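Long-range contact in carbohydrate kinase, pfkB family (Enterococcus faecalis, PDB 3KTN), which probably phosphorylates a sugar acid, 2-keto-3-deoxygluconate, as a magnesium-binding kinase of the PfkB (ribokinase-like) family: residues L270-A281 against N306-D316. Residues are numbered along the deposited sequence; the frame is centred on the assembly and turned at random.
Sequences LLNLDRIGAGDA and NGVLAHTIQGD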
loop_
_atom_site.group_PDB
_atom_site.type_symbol
_atom_site.label_atom_id
_atom_site.label_comp_id
_atom_site.label_asym_id
_atom_site.label_seq_id
_atom_site.Cartn_x
_atom_site.Cartn_y
_atom_site.Cartn_z
ATOM N N LEU A 270 -27.522 -13.708 4.729
ATOM C CA LEU A 270 -26.154 -13.817 4.232
ATOM C C LEU A 270 -25.653 -12.527 3.583
ATOM O O LEU A 270 -26.310 -11.970 2.700
ATOM C CB LEU A 270 -26.073 -14.958 3.213
ATOM C CG LEU A 270 -24.736 -15.249 2.521
ATOM C CD1 LEU A 270 -23.767 -15.860 3.505
ATOM C CD2 LEU A 270 -24.972 -16.207 1.359
ATOM N N LEU A 271 -24.495 -12.053 4.039
ATOM C CA LEU A 271 -23.876 -10.848 3.487
ATOM C C LEU A 271 -22.564 -11.290 2.843
ATOM O O LEU A 271 -21.650 -11.786 3.507
ATOM C CB LEU A 271 -23.652 -9.804 4.586
ATOM C CG LEU A 271 -24.967 -9.230 5.141
ATOM C CD1 LEU A 271 -24.685 -8.254 6.277
ATOM C CD2 LEU A 271 -25.736 -8.530 4.019
ATOM N N ASN A 272 -22.494 -11.100 1.534
ATOM C CA ASN A 272 -21.364 -11.536 0.732
ATOM C C ASN A 272 -20.231 -10.550 0.467
ATOM O O ASN A 272 -20.364 -9.646 -0.352
ATOM C CB ASN A 272 -21.910 -12.054 -0.608
ATOM C CG ASN A 272 -20.841 -12.694 -1.480
ATOM O OD1 ASN A 272 -19.644 -12.591 -1.207
ATOM N ND2 ASN A 272 -21.275 -13.352 -2.549
ATOM N N LEU A 273 -19.112 -10.729 1.158
ATOM C CA LEU A 273 -17.949 -9.893 0.913
ATOM C C LEU A 273 -17.038 -10.736 0.016
ATOM O O LEU A 273 -16.446 -10.233 -0.934
ATOM C CB LEU A 273 -17.228 -9.542 2.220
ATOM C CG LEU A 273 -15.921 -8.749 2.090
ATOM C CD1 LEU A 273 -16.173 -7.428 1.337
ATOM C CD2 LEU A 273 -15.350 -8.467 3.466
ATOM N N ASP A 274 -16.952 -12.030 0.310
ATOM C CA ASP A 274 -16.105 -12.946 -0.466
ATOM C C ASP A 274 -16.599 -14.368 -0.193
ATOM O O ASP A 274 -16.424 -14.882 0.913
ATOM C CB ASP A 274 -14.644 -12.808 -0.007
ATOM C CG ASP A 274 -13.663 -13.578 -0.887
ATOM O OD1 ASP A 274 -14.055 -14.579 -1.517
ATOM O OD2 ASP A 274 -12.477 -13.189 -0.936
ATOM N N ARG A 275 -17.198 -15.012 -1.192
ATOM C CA ARG A 275 -17.712 -16.363 -0.992
ATOM C C ARG A 275 -16.773 -17.475 -1.424
ATOM O O ARG A 275 -17.056 -18.648 -1.196
ATOM C CB ARG A 275 -19.040 -16.538 -1.724
ATOM C CG ARG A 275 -18.981 -16.141 -3.176
ATOM C CD ARG A 275 -20.251 -16.539 -3.900
ATOM N NE ARG A 275 -20.284 -17.975 -4.120
ATOM C CZ ARG A 275 -21.259 -18.616 -4.745
ATOM N NH1 ARG A 275 -22.302 -17.946 -5.217
ATOM N NH2 ARG A 275 -21.190 -19.928 -4.898
ATOM N N ILE A 276 -15.659 -17.121 -2.046
ATOM C CA ILE A 276 -14.736 -18.148 -2.511
ATOM C C ILE A 276 -14.248 -19.033 -1.370
ATOM O O ILE A 276 -13.689 -18.545 -0.392
ATOM C CB ILE A 276 -13.532 -17.519 -3.228
ATOM C CG1 ILE A 276 -14.036 -16.609 -4.346
ATOM C CG2 ILE A 276 -12.636 -18.619 -3.818
ATOM C CD1 ILE A 276 -12.952 -15.916 -5.092
ATOM N N GLY A 277 -14.486 -20.337 -1.498
ATOM C CA GLY A 277 -14.059 -21.276 -0.475
ATOM C C GLY A 277 -14.959 -21.366 0.748
ATOM O O GLY A 277 -14.723 -22.197 1.623
ATOM N N ALA A 278 -15.988 -20.528 0.818
ATOM C CA ALA A 278 -16.890 -20.533 1.967
ATOM C C ALA A 278 -17.526 -21.897 2.182
ATOM O O ALA A 278 -17.928 -22.232 3.298
ATOM C CB ALA A 278 -17.974 -19.473 1.801
ATOM N N GLY A 279 -17.619 -22.681 1.114
ATOM C CA GLY A 279 -18.189 -24.007 1.236
ATOM C C GLY A 279 -17.325 -24.874 2.129
ATOM O O GLY A 279 -17.823 -25.795 2.780
ATOM N N ASP A 280 -16.028 -24.581 2.179
ATOM C CA ASP A 280 -15.134 -25.368 3.016
ATOM C C ASP A 280 -15.279 -25.026 4.495
ATOM O O ASP A 280 -14.894 -25.818 5.360
ATOM C CB ASP A 280 -13.685 -25.195 2.566
ATOM C CG ASP A 280 -13.491 -25.541 1.103
ATOM O OD1 ASP A 280 -14.023 -26.585 0.678
ATOM O OD2 ASP A 280 -12.809 -24.778 0.377
ATOM N N ALA A 281 -15.830 -23.849 4.792
ATOM C CA ALA A 281 -16.037 -23.450 6.186
ATOM C C ALA A 281 -17.246 -24.225 6.722
ATOM O O ALA A 281 -17.287 -24.596 7.892
ATOM C CB ALA A 281 -16.285 -21.948 6.282
ATOM N N ASN A 306 -20.937 -20.767 10.716
ATOM C CA ASN A 306 -19.545 -20.696 10.300
ATOM C C ASN A 306 -19.485 -20.350 8.815
ATOM O O ASN A 306 -18.639 -19.569 8.383
ATOM C CB ASN A 306 -18.836 -22.031 10.550
ATOM C CG ASN A 306 -17.324 -21.884 10.573
ATOM O OD1 ASN A 306 -16.800 -20.963 11.196
ATOM N ND2 ASN A 306 -16.619 -22.791 9.906
ATOM N N GLY A 307 -20.396 -20.934 8.043
ATOM C CA GLY A 307 -20.452 -20.673 6.615
ATOM C C GLY A 307 -20.778 -19.222 6.311
ATOM O O GLY A 307 -20.213 -18.635 5.384
ATOM N N VAL A 308 -21.693 -18.642 7.082
ATOM C CA VAL A 308 -22.075 -17.242 6.901
ATOM C C VAL A 308 -20.879 -16.353 7.247
ATOM O O VAL A 308 -20.611 -15.362 6.562
ATOM C CB VAL A 308 -23.266 -16.859 7.815
ATOM C CG1 VAL A 308 -23.572 -15.358 7.695
ATOM C CG2 VAL A 308 -24.497 -17.674 7.426
ATOM N N LEU A 309 -20.170 -16.719 8.315
ATOM C CA LEU A 309 -18.995 -15.974 8.759
ATOM C C LEU A 309 -17.899 -15.955 7.700
ATOM O O LEU A 309 -17.242 -14.940 7.510
ATOM C CB LEU A 309 -18.434 -16.580 10.048
ATOM C CG LEU A 309 -19.185 -16.276 11.346
ATOM C CD1 LEU A 309 -18.654 -17.170 12.451
ATOM C CD2 LEU A 309 -19.012 -14.802 11.715
ATOM N N ALA A 310 -17.711 -17.077 7.009
ATOM C CA ALA A 310 -16.685 -17.172 5.978
ATOM C C ALA A 310 -16.925 -16.172 4.854
ATOM O O ALA A 310 -15.972 -15.717 4.212
ATOM C CB ALA A 310 -16.627 -18.585 5.410
ATOM N N HIS A 311 -18.191 -15.834 4.613
ATOM C CA HIS A 311 -18.530 -14.869 3.565
ATOM C C HIS A 311 -18.149 -13.439 3.955
ATOM O O HIS A 311 -18.078 -12.562 3.099
ATOM C CB HIS A 311 -20.030 -14.908 3.240
ATOM C CG HIS A 311 -20.466 -16.137 2.503
ATOM N ND1 HIS A 311 -20.494 -17.390 3.084
ATOM C CD2 HIS A 311 -20.911 -16.306 1.234
ATOM C CE1 HIS A 311 -20.937 -18.270 2.207
ATOM N NE2 HIS A 311 -21.198 -17.640 1.075
ATOM N N THR A 312 -17.906 -13.204 5.242
ATOM C CA THR A 312 -17.534 -11.874 5.711
ATOM C C THR A 312 -16.019 -11.747 5.859
ATOM O O THR A 312 -15.505 -10.680 6.223
ATOM C CB THR A 312 -18.124 -11.582 7.080
ATOM O OG1 THR A 312 -17.384 -12.315 8.063
ATOM C CG2 THR A 312 -19.595 -11.994 7.134
ATOM N N ILE A 313 -15.310 -12.843 5.593
ATOM C CA ILE A 313 -13.853 -12.874 5.706
ATOM C C ILE A 313 -13.222 -12.785 4.329
ATOM O O ILE A 313 -13.541 -13.575 3.442
ATOM C CB ILE A 313 -13.390 -14.169 6.419
ATOM C CG1 ILE A 313 -13.917 -14.165 7.868
ATOM C CG2 ILE A 313 -11.867 -14.284 6.373
ATOM C CD1 ILE A 313 -13.572 -15.414 8.686
ATOM N N GLN A 314 -12.345 -11.806 4.128
ATOM C CA GLN A 314 -11.698 -11.663 2.826
ATOM C C GLN A 314 -10.791 -12.872 2.577
ATOM O O GLN A 314 -10.052 -13.293 3.469
ATOM C CB GLN A 314 -10.889 -10.360 2.781
ATOM C CG GLN A 314 -11.759 -9.109 2.894
ATOM C CD GLN A 314 -10.952 -7.828 2.849
ATOM O OE1 GLN A 314 -10.373 -7.472 1.810
ATOM N NE2 GLN A 314 -10.892 -7.131 3.977
ATOM N N GLY A 315 -10.857 -13.439 1.375
ATOM C CA GLY A 315 -10.024 -14.593 1.069
ATOM C C GLY A 315 -10.707 -15.923 1.335
ATOM O O GLY A 315 -11.733 -15.979 2.018
ATOM N N ASP A 316 -10.121 -16.992 0.799
ATOM C CA ASP A 316 -10.649 -18.361 0.924
ATOM C C ASP A 316 -10.589 -19.007 2.302
ATOM O O ASP A 316 -11.463 -19.800 2.660
ATOM C CB ASP A 316 -9.905 -19.318 -0.013
ATOM C CG ASP A 316 -9.976 -18.907 -1.462
ATOM O OD1 ASP A 316 -10.289 -19.779 -2.296
ATOM O OD2 ASP A 316 -9.707 -17.729 -1.777
HETATM O O HOH W 1 -22.271 -13.287 5.661
#
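The imidazole of H311 is clamped between L270 and A278. L270 lays CD1 over the centre of one face, a CH-pi contact 3.6 Å from CD1 to the ring centroid, and A278 CB covers the opposite face, coming to 3.2 Å from CE1. R275 CB approaches obliquely, 3.5 Å from CD2. At the edge, ND1 donates in the ring plane to G307 O, four residues earlier and 2.6 Å away, and NE2 is bonded to R243, so bonds at both nitrogens fix the ring's rotation. With chi1 of L270 at 179°, its CG swings away from the backbone N and the branch methyls can reach the imidazole.

The H311 carbonyl pins the loop before helix 278-291: L273 N (2.9 Å) and D274 N approach O from opposite faces of its plane. D274 OD1 takes I276 N in an Asx turn, while OD2 receives G315 N at 2.8 Å, from well above the carboxylate plane, and also pairs with R14, which bridges to D316 as well; this arginine probably offsets the charge of the two acids. D274 and I276 belong to the magnesium site, so the bonds to H311 O and from G315 N tie the metal-binding loop to 311-315, while the Asx turn shapes the loop itself. G277-D280 (GAGD) belongs to the PfkB signature, probably forming an anion hole as in relatives. A water joins L271 N to V308 O.

A281 CB packs tightly on A310 CB at 3.5 Å; beside it N306 ND2 donates to A281 O (2.8 Å), from above the carbonyl plane, while its OD1 is hydrogen-bonded to T320. The start of helix 278-291 thus meets the end of helix 296-310, with helix 36-46 touching A281 and D316, helix 322-330 packing on N306 and L309, and strand 237-245 presenting R243 to L270 and R275.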